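Local coordinates for berberine bridge enzyme-like 28 (Arabidopsis thaliana, PDB 5D79), which is a secreted FAD-dependent oxidoreductase of the berberine bridge enzyme-like family involved in adaptation to salt stress, at residues S55-S63 with P76-P84; A411-H419 with K498-L507. All coordinates share one frame; numbering follows the deposited sequence.

Interaction 1: S55-S63 with P76-P84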
loop_
_atom_site.group_PDB
_atom_site.type_symbol
_atom_site.label_atom_id
_atom_site.label_comp_id
_atom_site.label_asym_id
_atom_site.label_seq_id
_atom_site.Cartn_x
_atom_site.Cartn_y
_atom_site.Cartn_z
ATOM N N SER A 55 -27.764 12.504 9.585
ATOM C CA SER A 55 -26.887 13.071 10.595
ATOM C C SER A 55 -25.563 12.308 10.580
ATOM O O SER A 55 -24.485 12.894 10.671
ATOM C CB SER A 55 -27.553 13.009 11.972
ATOM O OG SER A 55 -27.050 14.010 12.838
ATOM N N SER A 56 -25.663 10.992 10.430
ATOM C CA SER A 56 -24.490 10.130 10.371
ATOM C C SER A 56 -23.986 9.987 8.939
ATOM O O SER A 56 -24.091 8.916 8.338
ATOM C CB SER A 56 -24.810 8.754 10.958
ATOM O OG SER A 56 -25.236 8.860 12.309
ATOM N N PHE A 57 -23.442 11.070 8.392
ATOM C CA PHE A 57 -22.954 11.043 7.023
ATOM C C PHE A 57 -21.526 11.530 6.947
ATOM O O PHE A 57 -20.636 10.784 6.559
ATOM C CB PHE A 57 -23.839 11.888 6.106
ATOM C CG PHE A 57 -23.364 11.939 4.677
ATOM C CD1 PHE A 57 -23.612 10.885 3.813
ATOM C CD2 PHE A 57 -22.676 13.040 4.198
ATOM C CE1 PHE A 57 -23.185 10.931 2.497
ATOM C CE2 PHE A 57 -22.244 13.090 2.888
ATOM C CZ PHE A 57 -22.501 12.034 2.034
ATOM N N PHE A 58 -21.303 12.785 7.314
ATOM C CA PHE A 58 -19.961 13.355 7.234
ATOM C C PHE A 58 -19.003 12.610 8.153
ATOM O O PHE A 58 -17.799 12.582 7.910
ATOM C CB PHE A 58 -19.994 14.843 7.568
ATOM C CG PHE A 58 -20.787 15.645 6.585
ATOM C CD1 PHE A 58 -22.166 15.748 6.708
ATOM C CD2 PHE A 58 -20.160 16.265 5.512
ATOM C CE1 PHE A 58 -22.902 16.471 5.791
ATOM C CE2 PHE A 58 -20.891 16.995 4.593
ATOM C CZ PHE A 58 -22.263 17.098 4.731
ATOM N N SER A 59 -19.564 11.987 9.185
ATOM C CA SER A 59 -18.817 11.173 10.139
ATOM C C SER A 59 -18.381 9.849 9.530
ATOM O O SER A 59 -17.245 9.410 9.721
ATOM C CB SER A 59 -19.667 10.892 11.369
ATOM O OG SER A 59 -20.714 9.996 11.028
ATOM N N ILE A 60 -19.305 9.203 8.823
ATOM C CA ILE A 60 -19.009 7.956 8.119
ATOM C C ILE A 60 -17.955 8.200 7.036
ATOM O O ILE A 60 -17.038 7.396 6.855
ATOM C CB ILE A 60 -20.281 7.341 7.488
ATOM C CG1 ILE A 60 -21.203 6.785 8.578
ATOM C CG2 ILE A 60 -19.923 6.231 6.520
ATOM C CD1 ILE A 60 -20.727 5.459 9.147
ATOM N N LEU A 61 -18.078 9.324 6.335
ATOM C CA LEU A 61 -17.128 9.687 5.287
ATOM C C LEU A 61 -15.768 10.071 5.856
ATOM O O LEU A 61 -14.730 9.685 5.314
ATOM C CB LEU A 61 -17.666 10.845 4.446
ATOM C CG LEU A 61 -16.737 11.335 3.332
ATOM C CD1 LEU A 61 -16.498 10.233 2.306
ATOM C CD2 LEU A 61 -17.294 12.598 2.671
ATOM N N ASP A 62 -15.782 10.845 6.940
ATOM C CA ASP A 62 -14.553 11.376 7.513
ATOM C C ASP A 62 -13.754 10.291 8.216
ATOM O O ASP A 62 -12.528 10.380 8.303
ATOM C CB ASP A 62 -14.862 12.505 8.503
ATOM C CG ASP A 62 -14.187 13.816 8.138
ATOM O OD1 ASP A 62 -12.940 13.896 8.230
ATOM O OD2 ASP A 62 -14.912 14.775 7.786
ATOM N N SER A 63 -14.450 9.267 8.705
ATOM C CA SER A 63 -13.859 8.304 9.645
ATOM C C SER A 63 -12.626 7.550 9.130
ATOM O O SER A 63 -11.642 7.399 9.859
ATOM C CB SER A 63 -14.919 7.288 10.091
ATOM O OG SER A 63 -15.984 7.205 9.165
ATOM N N PRO A 76 -14.167 17.151 -3.599
ATOM C CA PRO A 76 -15.444 16.557 -4.018
ATOM C C PRO A 76 -16.034 15.592 -2.986
ATOM O O PRO A 76 -15.328 14.754 -2.416
ATOM C CB PRO A 76 -15.075 15.820 -5.315
ATOM C CG PRO A 76 -13.910 16.583 -5.861
ATOM C CD PRO A 76 -13.128 17.007 -4.643
ATOM N N LYS A 77 -17.335 15.726 -2.756
ATOM C CA LYS A 77 -18.051 14.876 -1.817
ATOM C C LYS A 77 -19.030 13.958 -2.553
ATOM O O LYS A 77 -19.607 14.352 -3.560
ATOM C CB LYS A 77 -18.784 15.744 -0.793
ATOM C CG LYS A 77 -17.850 16.616 0.037
ATOM C CD LYS A 77 -16.793 15.772 0.748
ATOM C CE LYS A 77 -15.923 16.603 1.687
ATOM N NZ LYS A 77 -15.189 17.680 0.973
ATOM N N PRO A 78 -19.201 12.718 -2.062
ATOM C CA PRO A 78 -20.181 11.801 -2.655
ATOM C C PRO A 78 -21.609 12.168 -2.265
ATOM O O PRO A 78 -21.838 12.750 -1.207
ATOM C CB PRO A 78 -19.797 10.447 -2.067
ATOM C CG PRO A 78 -19.217 10.789 -0.733
ATOM C CD PRO A 78 -18.486 12.098 -0.930
ATOM N N VAL A 79 -22.560 11.810 -3.118
ATOM C CA VAL A 79 -23.964 12.114 -2.886
ATOM C C VAL A 79 -24.599 10.974 -2.064
ATOM O O VAL A 79 -25.716 11.099 -1.536
ATOM C CB VAL A 79 -24.688 12.349 -4.234
ATOM C CG1 VAL A 79 -24.790 11.054 -5.017
ATOM C CG2 VAL A 79 -26.036 13.001 -4.030
ATOM N N SER A 80 -23.856 9.872 -1.927
ATOM C CA SER A 80 -24.258 8.773 -1.048
ATOM C C SER A 80 -23.086 7.851 -0.653
ATOM O O SER A 80 -22.131 7.661 -1.417
ATOM C CB SER A 80 -25.385 7.946 -1.699
ATOM O OG SER A 80 -25.039 7.473 -2.989
ATOM N N ILE A 81 -23.171 7.312 0.565
ATOM C CA ILE A 81 -22.269 6.271 1.044
ATOM C C ILE A 81 -23.086 5.063 1.462
ATOM O O ILE A 81 -24.080 5.195 2.152
ATOM C CB ILE A 81 -21.421 6.741 2.243
ATOM C CG1 ILE A 81 -20.594 7.973 1.869
ATOM C CG2 ILE A 81 -20.524 5.615 2.753
ATOM C CD1 ILE A 81 -19.986 8.677 3.063
ATOM N N ILE A 82 -22.670 3.881 1.037
ATOM C CA ILE A 82 -23.333 2.653 1.444
ATOM C C ILE A 82 -22.337 1.779 2.218
ATOM O O ILE A 82 -21.223 1.522 1.750
ATOM C CB ILE A 82 -23.904 1.876 0.224
ATOM C CG1 ILE A 82 -24.770 2.787 -0.657
ATOM C CG2 ILE A 82 -24.713 0.679 0.677
ATOM C CD1 ILE A 82 -24.026 3.435 -1.832
ATOM N N THR A 83 -22.730 1.360 3.420
ATOM C CA THR A 83 -21.911 0.464 4.237
ATOM C C THR A 83 -22.554 -0.923 4.265
ATOM O O THR A 83 -23.267 -1.260 5.209
ATOM C CB THR A 83 -21.712 0.992 5.710
ATOM O OG1 THR A 83 -22.955 0.990 6.434
ATOM C CG2 THR A 83 -21.128 2.395 5.716
ATOM N N PRO A 84 -22.296 -1.733 3.222
ATOM C CA PRO A 84 -22.887 -3.072 3.087
ATOM C C PRO A 84 -22.588 -3.979 4.284
ATOM O O PRO A 84 -21.548 -3.814 4.921
ATOM C CB PRO A 84 -22.227 -3.615 1.815
ATOM C CG PRO A 84 -20.947 -2.815 1.681
ATOM C CD PRO A 84 -21.302 -1.462 2.168
#
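Leu61 and Ile81 meet at the heart of this contact, where one face of the short helix 58-63 rests on the strand 80-82. Their side chains cross at about a right angle, and CD1 of Ile81 presses against CB of Leu61 at 3.5 Å, tighter than usual for two carbons. Phe57, at the N-cap position just before the helix, adds its ring to the same cluster. With CG anti to the backbone N (chi1 178°), the ring reaches to the strand side, where its CZ edge meets the carbonyl O of Pro78 at 3.4 Å. Ring atom CE1 lies 4.0 Å from Ile81 CD1, so the same methyl touches both Phe57 and Leu61. CD2 of Leu61 reaches the CD corner of the Pro78 ring at 3.8 Å.

Toward solvent the contact thins to a few touches by the partly exposed Lys77 and Ile60. At one margin the methylene chain of Lys77 crosses Leu61, CD to CD2 at 3.7 Å, while its NZ turns off to the carbonyls of Val72 and Thr75. At the other, Ile60 touches through a single branch: its CG2 lies 3.9 Å from CG2 of Ile81 and 4.1 Å from CG2 of Thr83. Apart from the Pro78 carbonyl at the ring edge, the side chains meet through carbon alone. Behind the helix-facing residues, Pro78 and Ile81 also pack on strand 125-129, so the helix covers one part of the small mixed sheet 49-50, 80-82, 125-129 and 103-107, an alpha/beta layer characteristic of the PCMH-type FAD-binding domain.

Interaction 2: A411-H419 with K498-L507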
loop_
_atom_site.group_PDB
_atom_site.type_symbol
_atom_site.label_atom_id
_atom_site.label_comp_id
_atom_site.label_asym_id
_atom_site.label_seq_id
_atom_site.Cartn_x
_atom_site.Cartn_y
_atom_site.Cartn_z
ATOM N N ALA A 411 9.433 -13.902 -11.290
ATOM C CA ALA A 411 9.564 -13.224 -12.575
ATOM C C ALA A 411 8.497 -12.150 -12.715
ATOM O O ALA A 411 7.457 -12.211 -12.056
ATOM C CB ALA A 411 9.482 -14.212 -13.719
ATOM N N GLU A 412 8.764 -11.158 -13.564
ATOM C CA GLU A 412 7.858 -10.021 -13.756
ATOM C C GLU A 412 6.404 -10.443 -14.045
ATOM O O GLU A 412 5.467 -9.892 -13.456
ATOM C CB GLU A 412 8.380 -9.138 -14.896
ATOM C CG GLU A 412 7.489 -7.949 -15.241
ATOM C CD GLU A 412 7.940 -7.221 -16.493
ATOM O OE1 GLU A 412 8.462 -7.891 -17.415
ATOM O OE2 GLU A 412 7.779 -5.980 -16.550
ATOM N N TYR A 413 6.241 -11.436 -14.931
ATOM C CA TYR A 413 4.944 -11.869 -15.452
ATOM C C TYR A 413 4.039 -12.572 -14.437
ATOM O O TYR A 413 2.852 -12.736 -14.681
ATOM C CB TYR A 413 5.161 -12.806 -16.653
ATOM C CG TYR A 413 5.420 -14.255 -16.250
ATOM C CD1 TYR A 413 6.710 -14.709 -15.987
ATOM C CD2 TYR A 413 4.368 -15.170 -16.133
ATOM C CE1 TYR A 413 6.937 -16.018 -15.605
ATOM C CE2 TYR A 413 4.595 -16.478 -15.748
ATOM C CZ TYR A 413 5.876 -16.892 -15.486
ATOM O OH TYR A 413 6.091 -18.190 -15.106
ATOM N N GLU A 414 4.589 -13.004 -13.311
ATOM C CA GLU A 414 3.846 -13.867 -12.395
ATOM C C GLU A 414 2.631 -13.211 -11.752
ATOM O O GLU A 414 1.592 -13.843 -11.615
ATOM C CB GLU A 414 4.773 -14.396 -11.303
ATOM C CG GLU A 414 5.792 -15.397 -11.844
ATOM C CD GLU A 414 6.630 -16.033 -10.757
ATOM O OE1 GLU A 414 7.875 -16.070 -10.904
ATOM O OE2 GLU A 414 6.037 -16.494 -9.759
ATOM N N THR A 415 2.773 -11.963 -11.322
ATOM C CA THR A 415 1.645 -11.173 -10.841
ATOM C C THR A 415 1.784 -9.803 -11.484
ATOM O O THR A 415 2.858 -9.465 -11.980
ATOM C CB THR A 415 1.609 -11.059 -9.293
ATOM O OG1 THR A 415 2.668 -10.212 -8.842
ATOM C CG2 THR A 415 1.734 -12.425 -8.626
ATOM N N PRO A 416 0.704 -9.011 -11.508
ATOM C CA PRO A 416 0.797 -7.706 -12.179
ATOM C C PRO A 416 1.940 -6.799 -11.685
ATOM O O PRO A 416 2.505 -6.073 -12.513
ATOM C CB PRO A 416 -0.569 -7.077 -11.894
ATOM C CG PRO A 416 -1.493 -8.256 -11.840
ATOM C CD PRO A 416 -0.686 -9.350 -11.162
ATOM N N PHE A 417 2.283 -6.849 -10.396
ATOM C CA PHE A 417 3.438 -6.119 -9.872
ATOM C C PHE A 417 4.706 -6.509 -10.652
ATOM O O PHE A 417 5.113 -7.677 -10.652
ATOM C CB PHE A 417 3.608 -6.396 -8.370
ATOM C CG PHE A 417 4.758 -5.668 -7.745
ATOM C CD1 PHE A 417 6.043 -6.197 -7.796
ATOM C CD2 PHE A 417 4.556 -4.456 -7.104
ATOM C CE1 PHE A 417 7.110 -5.532 -7.229
ATOM C CE2 PHE A 417 5.616 -3.783 -6.524
ATOM C CZ PHE A 417 6.901 -4.324 -6.587
ATOM N N PRO A 418 5.327 -5.535 -11.331
ATOM C CA PRO A 418 6.377 -5.870 -12.294
ATOM C C PRO A 418 7.810 -5.783 -11.771
ATOM O O PRO A 418 8.734 -6.245 -12.442
ATOM C CB PRO A 418 6.164 -4.813 -13.374
ATOM C CG PRO A 418 5.825 -3.603 -12.577
ATOM C CD PRO A 418 4.920 -4.124 -11.463
ATOM N N HIS A 419 7.998 -5.177 -10.607
ATOM C CA HIS A 419 9.333 -4.782 -10.166
ATOM C C HIS A 419 10.044 -5.888 -9.416
ATOM O O HIS A 419 10.070 -5.909 -8.187
ATOM C CB HIS A 419 9.234 -3.534 -9.297
ATOM C CG HIS A 419 8.319 -2.502 -9.861
ATOM N ND1 HIS A 419 8.687 -1.667 -10.889
ATOM C CD2 HIS A 419 7.034 -2.203 -9.574
ATOM C CE1 HIS A 419 7.674 -0.884 -11.200
ATOM N NE2 HIS A 419 6.661 -1.185 -10.412
ATOM N N LYS A 498 4.412 2.665 -16.125
ATOM C CA LYS A 498 5.234 3.039 -14.984
ATOM C C LYS A 498 4.910 2.145 -13.771
ATOM O O LYS A 498 5.797 1.623 -13.089
ATOM C CB LYS A 498 5.024 4.520 -14.654
ATOM C CG LYS A 498 5.347 5.474 -15.801
ATOM C CD LYS A 498 5.087 6.911 -15.368
ATOM C CE LYS A 498 5.544 7.918 -16.421
ATOM N NZ LYS A 498 5.294 9.318 -15.968
ATOM N N TYR A 499 3.621 1.949 -13.539
ATOM C CA TYR A 499 3.142 1.096 -12.465
ATOM C C TYR A 499 3.347 -0.391 -12.749
ATOM O O TYR A 499 3.678 -1.154 -11.846
ATOM C CB TYR A 499 1.655 1.331 -12.239
ATOM C CG TYR A 499 1.241 2.612 -11.565
ATOM C CD1 TYR A 499 1.967 3.151 -10.507
ATOM C CD2 TYR A 499 0.069 3.258 -11.952
ATOM C CE1 TYR A 499 1.542 4.326 -9.872
ATOM C CE2 TYR A 499 -0.361 4.423 -11.320
ATOM C CZ TYR A 499 0.373 4.948 -10.285
ATOM O OH TYR A 499 -0.067 6.098 -9.685
ATOM N N PHE A 500 3.121 -0.804 -14.000
ATOM C CA PHE A 500 3.012 -2.221 -14.321
ATOM C C PHE A 500 3.979 -2.741 -15.380
ATOM O O PHE A 500 4.010 -3.947 -15.635
ATOM C CB PHE A 500 1.592 -2.522 -14.770
ATOM C CG PHE A 500 0.563 -2.186 -13.741
ATOM C CD1 PHE A 500 0.526 -2.873 -12.542
ATOM C CD2 PHE A 500 -0.364 -1.190 -13.969
ATOM C CE1 PHE A 500 -0.411 -2.578 -11.592
ATOM C CE2 PHE A 500 -1.308 -0.893 -13.016
ATOM C CZ PHE A 500 -1.329 -1.591 -11.823
ATOM N N LYS A 501 4.749 -1.835 -15.987
ATOM C CA LYS A 501 5.733 -2.157 -17.034
ATOM C C LYS A 501 5.183 -3.099 -18.115
ATOM O O LYS A 501 4.186 -2.776 -18.754
ATOM C CB LYS A 501 7.004 -2.734 -16.408
ATOM C CG LYS A 501 7.685 -1.750 -15.459
ATOM C CD LYS A 501 9.184 -1.985 -15.381
ATOM C CE LYS A 501 9.904 -0.734 -14.915
ATOM N NZ LYS A 501 11.195 -1.063 -14.253
ATOM N N ASN A 502 5.811 -4.252 -18.321
ATOM C CA ASN A 502 5.387 -5.152 -19.401
ATOM C C ASN A 502 4.070 -5.870 -19.114
ATOM O O ASN A 502 3.505 -6.527 -19.988
ATOM C CB ASN A 502 6.480 -6.177 -19.691
ATOM C CG ASN A 502 7.784 -5.523 -20.092
ATOM O OD1 ASN A 502 7.798 -4.621 -20.918
ATOM N ND2 ASN A 502 8.882 -5.954 -19.484
ATOM N N ASN A 503 3.579 -5.732 -17.886
ATOM C CA ASN A 503 2.320 -6.345 -17.487
ATOM C C ASN A 503 1.106 -5.518 -17.883
ATOM O O ASN A 503 -0.029 -5.971 -17.730
ATOM C CB ASN A 503 2.294 -6.569 -15.975
ATOM C CG ASN A 503 3.143 -7.746 -15.535
ATOM O OD1 ASN A 503 3.370 -8.698 -16.301
ATOM N ND2 ASN A 503 3.591 -7.707 -14.285
ATOM N N PHE A 504 1.334 -4.302 -18.367
ATOM C CA PHE A 504 0.226 -3.399 -18.672
ATOM C C PHE A 504 -0.721 -3.936 -19.761
ATOM O O PHE A 504 -1.940 -3.825 -19.623
ATOM C CB PHE A 504 0.753 -2.024 -19.085
ATOM C CG PHE A 504 -0.331 -1.058 -19.508
ATOM C CD1 PHE A 504 -1.199 -0.509 -18.562
ATOM C CD2 PHE A 504 -0.480 -0.695 -20.844
ATOM C CE1 PHE A 504 -2.193 0.381 -18.944
ATOM C CE2 PHE A 504 -1.468 0.189 -21.233
ATOM C CZ PHE A 504 -2.331 0.730 -20.281
ATOM N N GLU A 505 -0.168 -4.528 -20.820
ATOM C CA GLU A 505 -0.995 -5.010 -21.927
ATOM C C GLU A 505 -1.931 -6.125 -21.481
ATOM O O GLU A 505 -3.113 -6.101 -21.817
ATOM C CB GLU A 505 -0.130 -5.476 -23.094
ATOM C CG GLU A 505 0.584 -4.330 -23.801
ATOM C CD GLU A 505 -0.359 -3.247 -24.364
ATOM O OE1 GLU A 505 -1.505 -3.565 -24.771
ATOM O OE2 GLU A 505 0.068 -2.070 -24.398
ATOM N N ARG A 506 -1.422 -7.081 -20.704
ATOM C CA ARG A 506 -2.282 -8.149 -20.186
ATOM C C ARG A 506 -3.432 -7.604 -19.330
ATOM O O ARG A 506 -4.587 -7.999 -19.515
ATOM C CB ARG A 506 -1.480 -9.169 -19.374
ATOM C CG ARG A 506 -2.360 -10.312 -18.888
ATOM C CD ARG A 506 -1.615 -11.420 -18.160
ATOM N NE ARG A 506 -2.545 -12.494 -17.813
ATOM C CZ ARG A 506 -2.252 -13.540 -17.048
ATOM N NH1 ARG A 506 -1.041 -13.677 -16.539
ATOM N NH2 ARG A 506 -3.181 -14.448 -16.794
ATOM N N LEU A 507 -3.111 -6.701 -18.402
ATOM C CA LEU A 507 -4.110 -6.067 -17.548
ATOM C C LEU A 507 -5.245 -5.459 -18.382
ATOM O O LEU A 507 -6.422 -5.598 -18.036
ATOM C CB LEU A 507 -3.458 -4.991 -16.674
ATOM C CG LEU A 507 -2.652 -5.501 -15.485
ATOM C CD1 LEU A 507 -1.667 -4.451 -15.018
ATOM C CD2 LEU A 507 -3.593 -5.916 -14.361
HETATM O O HOH W 1 1.388 -12.294 -17.274
#
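With CG anti to the carbonyl carbon (chi1 -76°), Asn503 turns its amide into the loop 411-419, while Glu412, extended from a CG anti to its own backbone N (chi1 177°), reaches the opposite way past it to Asn502. ND2 of Asn503 donates to Glu412 O at 3.0 Å in an almost straight bond lying in the amide plane. Its second bond, to Pro416 O, is short at 2.6 Å and strongly bent at the carbonyl; in both cases the donor stands above the carbonyl plane. One buried side-chain amide thereby serves the carbonyls of both Glu412 and Pro416.

The Glu412 carboxylate straddles Asn502, its plane turned 74° from that of the amide. OE1 receives ND2 of Asn502 on its syn lone pair at 2.9 Å, whereas OE2 takes the backbone N of Asn502 from above the carboxylate plane at 3.2 Å. These bonds fasten the loop leading to strand 425-434 onto the break between helices 488-500 and 504-514, in the berberine-like C-terminal part characteristic of this family, where Lys501 leaves the first helix with positive phi. Were Glu412 cut back to alanine, the side-chain amide and backbone N-H of Asn502 would probably lose these acceptors, and the amide would be freer to turn.

Beside the polar cluster, Pro418 lies against the end of the first helix, its CB 3.2 Å from Phe500 O. His419 NE2 makes a weak bond to Tyr499 O, and its ring stacks with Phe371. Pro416 CG meets Leu507 CD2 at 4.0 Å next to Trp226, and a water links Tyr413 O with NH1 of Arg506, whose NH2 forms a salt bridge with Asp223.

Overall arrangement
Interaction 1 and interaction 2 follow one another along the chain and do not touch: their centres are 34 Å apart and their nearest atoms about 18 Å. The first packs a helix against the strand 80-82 of the FAD-binding part, and the second joins a loop to the C-terminal berberine-like part. Both stand back from the bound FAD, at unequal distances. The side chain of Leu61 in interaction 1 is about 11 Å from the cofactor, and that of Phe417 in interaction 2 about 8 Å. The contact between 411-419 and 498-507 thus comes closer to the cofactor by these side chains, and it also lies nearer the centre of the chain, about 17 Å from it against about 23 Å.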